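Local coordinates for protein rRNA N-glycosidase (Bougainvillea spectabilis, PDB 3CTK) that belongs to the ribosome-inactivating proteins of plants, folded as a single chain with a six-stranded mixed sheet, a largely helical body and a small C-terminal hairpin, at residues 29-34 and 242-247; 83-88 and 145-150; 227-230 and 236-239. All blocks are in the same frame, centred on the assembly; numbering follows the deposited sequence.

Contact 1: residues 29-34 and 242-247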
loop_
_atom_site.group_PDB
_atom_site.type_symbol
_atom_site.label_atom_id
_atom_site.label_comp_id
_atom_site.label_asym_id
_atom_site.label_seq_id
_atom_site.Cartn_x
_atom_site.Cartn_y
_atom_site.Cartn_z
ATOM N N THR A 29 1.889 -16.845 10.970
ATOM C CA THR A 29 1.710 -17.061 12.401
ATOM C C THR A 29 1.900 -15.731 13.126
ATOM O O THR A 29 2.913 -15.062 12.941
ATOM C CB THR A 29 2.741 -18.064 12.944
ATOM O OG1 THR A 29 2.577 -19.319 12.272
ATOM C CG2 THR A 29 2.552 -18.261 14.442
ATOM N N PRO A 30 0.924 -15.328 13.953
ATOM C CA PRO A 30 1.026 -14.064 14.687
ATOM C C PRO A 30 2.260 -14.004 15.584
ATOM O O PRO A 30 2.728 -15.028 16.080
ATOM C CB PRO A 30 -0.261 -14.034 15.509
ATOM C CG PRO A 30 -1.214 -14.852 14.695
ATOM C CD PRO A 30 -0.353 -16.002 14.248
ATOM N N VAL A 31 2.784 -12.799 15.781
ATOM C CA VAL A 31 3.936 -12.601 16.650
ATOM C C VAL A 31 3.608 -11.392 17.519
ATOM O O VAL A 31 3.144 -10.365 17.020
ATOM C CB VAL A 31 5.241 -12.357 15.843
ATOM C CG1 VAL A 31 5.182 -11.029 15.114
ATOM C CG2 VAL A 31 6.438 -12.397 16.776
ATOM N N CYS A 32 3.829 -11.532 18.822
ATOM C CA CYS A 32 3.527 -10.474 19.780
ATOM C C CYS A 32 2.098 -9.948 19.577
ATOM O O CYS A 32 1.848 -8.738 19.622
ATOM C CB CYS A 32 4.545 -9.330 19.668
ATOM S SG CYS A 32 6.285 -9.805 19.985
ATOM N N GLN A 33 1.171 -10.878 19.349
ATOM C CA GLN A 33 -0.244 -10.556 19.158
ATOM C C GLN A 33 -0.545 -9.661 17.958
ATOM O O GLN A 33 -1.541 -8.933 17.959
ATOM C CB GLN A 33 -0.803 -9.908 20.426
ATOM C CG GLN A 33 -0.789 -10.820 21.637
ATOM C CD GLN A 33 -1.255 -10.118 22.896
ATOM O OE1 GLN A 33 -0.587 -9.215 23.406
ATOM N NE2 GLN A 33 -2.408 -10.524 23.401
ATOM N N LEU A 34 0.314 -9.721 16.945
ATOM C CA LEU A 34 0.146 -8.927 15.729
ATOM C C LEU A 34 0.124 -9.840 14.501
ATOM O O LEU A 34 0.784 -10.881 14.478
ATOM C CB LEU A 34 1.300 -7.928 15.587
ATOM C CG LEU A 34 1.391 -6.794 16.607
ATOM C CD1 LEU A 34 2.736 -6.090 16.466
ATOM C CD2 LEU A 34 0.250 -5.813 16.388
ATOM N N GLY A 242 -0.169 -2.373 11.884
ATOM C CA GLY A 242 -1.366 -3.009 11.358
ATOM C C GLY A 242 -1.084 -4.469 11.030
ATOM O O GLY A 242 -1.864 -5.360 11.373
ATOM N N ILE A 243 0.027 -4.710 10.345
ATOM C CA ILE A 243 0.444 -6.070 9.994
ATOM C C ILE A 243 1.949 -6.043 9.735
ATOM O O ILE A 243 2.466 -5.098 9.129
ATOM C CB ILE A 243 -0.304 -6.616 8.742
ATOM C CG1 ILE A 243 0.156 -8.049 8.453
ATOM C CG2 ILE A 243 -0.041 -5.731 7.533
ATOM C CD1 ILE A 243 -0.698 -8.783 7.422
ATOM N N LEU A 244 2.644 -7.069 10.221
ATOM C CA LEU A 244 4.094 -7.166 10.069
ATOM C C LEU A 244 4.531 -7.996 8.875
ATOM O O LEU A 244 3.788 -8.846 8.377
ATOM C CB LEU A 244 4.726 -7.784 11.321
ATOM C CG LEU A 244 4.418 -7.164 12.688
ATOM C CD1 LEU A 244 5.217 -7.891 13.760
ATOM C CD2 LEU A 244 4.757 -5.688 12.683
ATOM N N LYS A 245 5.758 -7.751 8.426
ATOM C CA LYS A 245 6.323 -8.500 7.315
ATOM C C LYS A 245 6.767 -9.855 7.852
ATOM O O LYS A 245 7.116 -9.986 9.027
ATOM C CB LYS A 245 7.522 -7.758 6.717
ATOM C CG LYS A 245 8.176 -8.475 5.523
ATOM C CD LYS A 245 9.381 -7.704 4.977
ATOM C CE LYS A 245 10.589 -7.801 5.897
ATOM N NZ LYS A 245 11.107 -9.197 5.991
ATOM N N PHE A 246 6.741 -10.855 6.978
ATOM C CA PHE A 246 7.132 -12.220 7.319
ATOM C C PHE A 246 8.532 -12.288 7.919
ATOM O O PHE A 246 9.282 -11.311 7.835
ATOM C CB PHE A 246 7.113 -13.101 6.067
ATOM C CG PHE A 246 7.968 -12.575 4.936
ATOM C CD1 PHE A 246 7.394 -11.888 3.865
ATOM C CD2 PHE A 246 9.352 -12.735 4.957
ATOM C CE1 PHE A 246 8.187 -11.366 2.832
ATOM C CE2 PHE A 246 10.157 -12.214 3.927
ATOM C CZ PHE A 246 9.572 -11.527 2.863
ATOM N N LYS A 247 8.862 -13.448 8.504
ATOM C CA LYS A 247 10.175 -13.733 9.097
ATOM C C LYS A 247 10.195 -14.393 10.474
ATOM O O LYS A 247 9.240 -14.325 11.227
ATOM C CB LYS A 247 11.012 -12.474 9.183
ATOM C CG LYS A 247 12.031 -12.335 8.072
ATOM C CD LYS A 247 12.996 -13.498 8.088
ATOM C CE LYS A 247 14.172 -13.228 7.178
ATOM N NZ LYS A 247 15.238 -14.222 7.447
#

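Contact 2: residues 83-88 and 145-150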
loop_
_atom_site.group_PDB
_atom_site.type_symbol
_atom_site.label_atom_id
_atom_site.label_comp_id
_atom_site.label_asym_id
_atom_site.label_seq_id
_atom_site.Cartn_x
_atom_site.Cartn_y
_atom_site.Cartn_z
ATOM N N ARG A 83 -7.636 -3.191 -19.710
ATOM C CA ARG A 83 -6.229 -2.925 -19.976
ATOM C C ARG A 83 -5.460 -3.219 -18.700
ATOM O O ARG A 83 -5.820 -2.723 -17.628
ATOM C CB ARG A 83 -6.002 -1.463 -20.378
ATOM C CG ARG A 83 -4.514 -1.091 -20.450
ATOM C CD ARG A 83 -4.291 0.295 -21.039
ATOM N NE ARG A 83 -4.993 1.332 -20.290
ATOM C CZ ARG A 83 -5.045 2.610 -20.655
ATOM N NH1 ARG A 83 -4.434 3.008 -21.765
ATOM N NH2 ARG A 83 -5.707 3.489 -19.911
ATOM N N ALA A 84 -4.415 -4.036 -18.815
ATOM C CA ALA A 84 -3.586 -4.389 -17.667
ATOM C C ALA A 84 -2.330 -3.537 -17.703
ATOM O O ALA A 84 -1.650 -3.457 -18.727
ATOM C CB ALA A 84 -3.211 -5.868 -17.713
ATOM N N VAL A 85 -2.029 -2.890 -16.585
ATOM C CA VAL A 85 -0.855 -2.040 -16.495
ATOM C C VAL A 85 0.015 -2.559 -15.360
ATOM O O VAL A 85 -0.427 -2.641 -14.211
ATOM C CB VAL A 85 -1.262 -0.575 -16.216
ATOM C CG1 VAL A 85 -0.029 0.316 -16.139
ATOM C CG2 VAL A 85 -2.212 -0.094 -17.310
ATOM N N PHE A 86 1.253 -2.917 -15.684
ATOM C CA PHE A 86 2.166 -3.445 -14.678
ATOM C C PHE A 86 3.396 -2.583 -14.464
ATOM O O PHE A 86 3.916 -1.978 -15.397
ATOM C CB PHE A 86 2.657 -4.842 -15.068
ATOM C CG PHE A 86 1.577 -5.885 -15.123
ATOM C CD1 PHE A 86 1.054 -6.297 -16.344
ATOM C CD2 PHE A 86 1.109 -6.483 -13.953
ATOM C CE1 PHE A 86 0.081 -7.293 -16.403
ATOM C CE2 PHE A 86 0.135 -7.480 -14.000
ATOM C CZ PHE A 86 -0.378 -7.886 -15.228
ATOM N N LEU A 87 3.861 -2.545 -13.222
ATOM C CA LEU A 87 5.076 -1.816 -12.896
ATOM C C LEU A 87 6.202 -2.713 -13.401
ATOM O O LEU A 87 6.000 -3.913 -13.597
ATOM C CB LEU A 87 5.192 -1.636 -11.379
ATOM C CG LEU A 87 4.282 -0.574 -10.765
ATOM C CD1 LEU A 87 4.117 -0.820 -9.270
ATOM C CD2 LEU A 87 4.881 0.802 -11.037
ATOM N N ASP A 88 7.379 -2.144 -13.628
ATOM C CA ASP A 88 8.504 -2.941 -14.095
ATOM C C ASP A 88 9.073 -3.714 -12.907
ATOM O O ASP A 88 8.871 -3.337 -11.749
ATOM C CB ASP A 88 9.576 -2.026 -14.708
ATOM C CG ASP A 88 10.700 -2.799 -15.390
ATOM O OD1 ASP A 88 10.438 -3.888 -15.950
ATOM O OD2 ASP A 88 11.847 -2.303 -15.382
ATOM N N LYS A 145 -7.374 6.673 -20.682
ATOM C CA LYS A 145 -6.551 7.620 -21.423
ATOM C C LYS A 145 -5.252 6.990 -21.903
ATOM O O LYS A 145 -4.865 5.922 -21.432
ATOM C CB LYS A 145 -6.255 8.836 -20.544
ATOM C CG LYS A 145 -7.478 9.715 -20.344
ATOM C CD LYS A 145 -7.237 10.827 -19.351
ATOM C CE LYS A 145 -8.344 11.859 -19.446
ATOM N NZ LYS A 145 -9.681 11.213 -19.527
ATOM N N THR A 146 -4.585 7.639 -22.853
ATOM C CA THR A 146 -3.326 7.112 -23.358
ATOM C C THR A 146 -2.338 7.036 -22.199
ATOM O O THR A 146 -2.378 7.863 -21.288
ATOM C CB THR A 146 -2.742 8.000 -24.474
ATOM O OG1 THR A 146 -2.579 9.337 -23.993
ATOM C CG2 THR A 146 -3.666 8.006 -25.677
ATOM N N ILE A 147 -1.464 6.035 -22.238
ATOM C CA ILE A 147 -0.474 5.826 -21.187
ATOM C C ILE A 147 0.491 7.002 -21.027
ATOM O O ILE A 147 1.254 7.329 -21.940
ATOM C CB ILE A 147 0.341 4.530 -21.456
ATOM C CG1 ILE A 147 -0.586 3.312 -21.408
ATOM C CG2 ILE A 147 1.465 4.391 -20.441
ATOM C CD1 ILE A 147 -1.226 3.061 -20.043
ATOM N N ASN A 148 0.438 7.636 -19.861
ATOM C CA ASN A 148 1.312 8.757 -19.539
ATOM C C ASN A 148 2.045 8.385 -18.252
ATOM O O ASN A 148 1.462 8.396 -17.166
ATOM C CB ASN A 148 0.495 10.033 -19.333
ATOM C CG ASN A 148 1.364 11.233 -19.019
ATOM O OD1 ASN A 148 2.116 11.230 -18.046
ATOM N ND2 ASN A 148 1.265 12.269 -19.841
ATOM N N GLY A 149 3.326 8.052 -18.389
ATOM C CA GLY A 149 4.123 7.648 -17.246
ATOM C C GLY A 149 4.051 8.540 -16.022
ATOM O O GLY A 149 3.946 8.042 -14.898
ATOM N N GLN A 150 4.115 9.851 -16.226
ATOM C CA GLN A 150 4.075 10.786 -15.106
ATOM C C GLN A 150 2.772 10.730 -14.313
ATOM O O GLN A 150 2.791 10.688 -13.081
ATOM C CB GLN A 150 4.325 12.213 -15.599
ATOM C CG GLN A 150 4.167 13.277 -14.527
ATOM C CD GLN A 150 4.588 14.654 -15.005
ATOM O OE1 GLN A 150 4.406 15.000 -16.171
ATOM N NE2 GLN A 150 5.136 15.453 -14.099
#

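Contact 3: residues 227-230 and 236-239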
loop_
_atom_site.group_PDB
_atom_site.type_symbol
_atom_site.label_atom_id
_atom_site.label_comp_id
_atom_site.label_asym_id
_atom_site.label_seq_id
_atom_site.Cartn_x
_atom_site.Cartn_y
_atom_site.Cartn_z
ATOM N N ASP A 227 11.360 14.775 15.064
ATOM C CA ASP A 227 12.324 14.613 16.146
ATOM C C ASP A 227 12.668 13.136 16.297
ATOM O O ASP A 227 11.869 12.265 15.949
ATOM C CB ASP A 227 11.755 15.143 17.465
ATOM C CG ASP A 227 11.457 16.628 17.415
ATOM O OD1 ASP A 227 12.320 17.389 16.930
ATOM O OD2 ASP A 227 10.366 17.035 17.866
ATOM N N PRO A 228 13.872 12.833 16.809
ATOM C CA PRO A 228 14.287 11.440 16.993
ATOM C C PRO A 228 13.318 10.688 17.900
ATOM O O PRO A 228 12.883 11.210 18.926
ATOM C CB PRO A 228 15.671 11.576 17.626
ATOM C CG PRO A 228 16.180 12.852 17.048
ATOM C CD PRO A 228 14.972 13.754 17.146
ATOM N N TRP A 229 12.976 9.466 17.510
ATOM C CA TRP A 229 12.075 8.625 18.292
ATOM C C TRP A 229 12.733 7.255 18.410
ATOM O O TRP A 229 12.628 6.427 17.506
ATOM C CB TRP A 229 10.710 8.521 17.597
ATOM C CG TRP A 229 9.712 7.626 18.295
ATOM C CD1 TRP A 229 9.537 7.483 19.644
ATOM C CD2 TRP A 229 8.732 6.784 17.673
ATOM N NE1 TRP A 229 8.508 6.604 19.900
ATOM C CE2 TRP A 229 7.997 6.161 18.708
ATOM C CE3 TRP A 229 8.400 6.499 16.341
ATOM C CZ2 TRP A 229 6.950 5.267 18.452
ATOM C CZ3 TRP A 229 7.360 5.609 16.085
ATOM C CH2 TRP A 229 6.647 5.004 17.139
ATOM N N VAL A 230 13.430 7.033 19.521
ATOM C CA VAL A 230 14.126 5.770 19.756
ATOM C C VAL A 230 13.223 4.748 20.433
ATOM O O VAL A 230 12.750 4.953 21.552
ATOM C CB VAL A 230 15.390 5.991 20.609
ATOM C CG1 VAL A 230 16.076 4.664 20.894
ATOM C CG2 VAL A 230 16.339 6.925 19.875
ATOM N N GLN A 236 5.929 0.387 22.672
ATOM C CA GLN A 236 6.083 1.730 22.132
ATOM C C GLN A 236 5.686 1.824 20.663
ATOM O O GLN A 236 5.229 2.869 20.200
ATOM C CB GLN A 236 7.534 2.189 22.291
ATOM C CG GLN A 236 7.966 2.358 23.736
ATOM C CD GLN A 236 9.469 2.486 23.898
ATOM O OE1 GLN A 236 9.964 2.755 24.994
ATOM N NE2 GLN A 236 10.204 2.283 22.814
ATOM N N ILE A 237 5.840 0.729 19.932
ATOM C CA ILE A 237 5.545 0.741 18.504
ATOM C C ILE A 237 4.357 -0.133 18.081
ATOM O O ILE A 237 3.768 0.083 17.023
ATOM C CB ILE A 237 6.831 0.341 17.712
ATOM C CG1 ILE A 237 6.579 0.387 16.203
ATOM C CG2 ILE A 237 7.303 -1.032 18.146
ATOM C CD1 ILE A 237 6.390 1.783 15.656
ATOM N N SER A 238 3.990 -1.106 18.908
ATOM C CA SER A 238 2.883 -1.993 18.575
ATOM C C SER A 238 1.568 -1.270 18.242
ATOM O O SER A 238 0.838 -1.696 17.347
ATOM C CB SER A 238 2.653 -3.006 19.707
ATOM O OG SER A 238 2.368 -2.363 20.936
ATOM N N PRO A 239 1.251 -0.169 18.947
ATOM C CA PRO A 239 -0.003 0.539 18.649
ATOM C C PRO A 239 -0.081 1.135 17.240
ATOM O O PRO A 239 -1.174 1.398 16.735
ATOM C CB PRO A 239 -0.055 1.622 19.725
ATOM C CG PRO A 239 0.717 1.010 20.862
ATOM C CD PRO A 239 1.890 0.389 20.152
#

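Contact 1: residues 29-34 and 242-247
Leu-244 meets Val-31 and Leu-34 through one methyl, CD1, and the contact is wholly apolar. The tight pair is Val-31 CG1 with Leu-244 CD1, 3.4 Å apart, closer than methyl groups usually pack. These two side chains run at about a right angle. With chi1 at 67°, CG1 of Val-31 stands between the backbone N and the carbonyl carbon, and it is this branch that meets Leu-244. Leu-34 reaches the same methyl at a slant, with 4.1 Å between Leu-34 CD1 and Leu-244 CD1. No hydrogen bond joins the two segments.

Backbone bonds shape the valine and leucine side of the contact. Val-31 to Leu-34 form a type I' beta turn, closed in both directions. Leu-34 N binds Val-31 O at 2.9 Å, and Val-31 N binds Leu-34 O at 3.1 Å. The turn places both apolar side chains toward Leu-244. Cys-32, within the turn, forms a disulfide with Cys-212.

The touching residues are buried. The backbone of Leu-244 hydrogen-bonds with that of Pro-35 and Thr-37, just beyond the turn. Its side chain also rests on Ser-202 and Ile-205, so the C-terminal tail is packed between this loop and helix 198-208.

Contact 2: residues 83-88 and 145-150
Arg-83, Lys-145 and Ile-147 make a mixed polar and apolar contact between an inner strand of the six-stranded mixed sheet and the loop that leads into helix 149-168. Arg-83 lies on strand 81-88, between strands 70-78 and 105-108. The other segment is that loop together with the first residues of the helix, Gly-149 and Gln-150. Asn-148 is the N-cap of the helix, and its OD1 accepts a hydrogen bond from the backbone N of Glu-151.

The polar part is a two-nitrogen grip on one backbone oxygen. Arg-83 reaches out with CG anti to its backbone N (chi1 171°) and bends at chi3. This presents the end of the guanidinium to the loop. NH1 and NH2 of Arg-83 each donate a hydrogen bond of 3.0 Å to Lys-145 O, which lies close to the guanidinium plane. Both hydrogen bonds are somewhat bent, as two donors share a single acceptor. NH2 lies in the carbonyl plane, on a lone pair, while NH1 is tilted 30° from that plane. Arg-83 NH2 also makes a salt bridge to Asp-76 on the adjacent strand. That carboxylate would help to balance the arginine charge and to fix the turn of the group.

The apolar part is carried by Ile-147. Its side chain runs past that of Arg-83 in the opposite direction. Its terminal methyl, CD1, is 4.3 Å from Val-85 CG2. Over one face of the guanidinium, toward its rim, the same Ile-147 CD1 sits 3.6 Å from Arg-83 NH1.

Contact 3: residues 227-230 and 236-239
Trp-229 reaches across from strand 228-233 to Gln-236 and Ile-237 in the short, weakly bonded helix 234-237 that follows it. The strand is half of the antiparallel hairpin made with strand 214-222. From CB the side chain leaves with CG anti to the backbone N (chi1 178°). The bond to CB is not aimed straight at the helix, but this torsion brings the indole over to it. The six-membered ring leads, and its outer carbons do the touching. CZ2 of Trp-229 comes first, 3.4 Å from the backbone O of Gln-236. That oxygen lies at the ring edge, near the ring plane. The next carbon, CH2 of Trp-229, is the tip, and it lies 3.6 Å from Ile-237 CD1. CZ3 of Trp-229 is a little farther from the same methyl, at 4.0 Å. CD1 of Ile-237 stands obliquely to the ring, while the side chains as a whole cross at about a right angle. Ile-237 has CG1 anti to its backbone N (chi1 -178°), which sends CG1, and with it the CD1 end, toward the indole.

Beyond the two segments, Trp-229 packs on Leu-221 of the partner strand and makes a cation-pi contact with Lys-190. No hydrogen bond crosses between the segments. The contact is therefore mainly van der Waals, with one carbonyl oxygen facing the ring's C-H edge, a placement consistent with a weak electrostatic attraction.

Contacts 1 and 3 belong to one end of the molecule. Their centres are 17 Å apart, and they touch where Leu-34 CD2 packs 4.3 Å from Ser-238 O. Both use the C-terminal part of the chain: segment 236-239 runs almost directly into segment 242-247. Contact 2 lies across the centre of the chain from both. Its centre is 33 Å from that of contact 1 and 37 Å from that of contact 3. The nearest atoms are about 17 Å apart for contacts 1 and 2 and about 25 Å for contacts 2 and 3. In sequence, contact 1 spans the other two, with contact 2 closing before contact 3 opens.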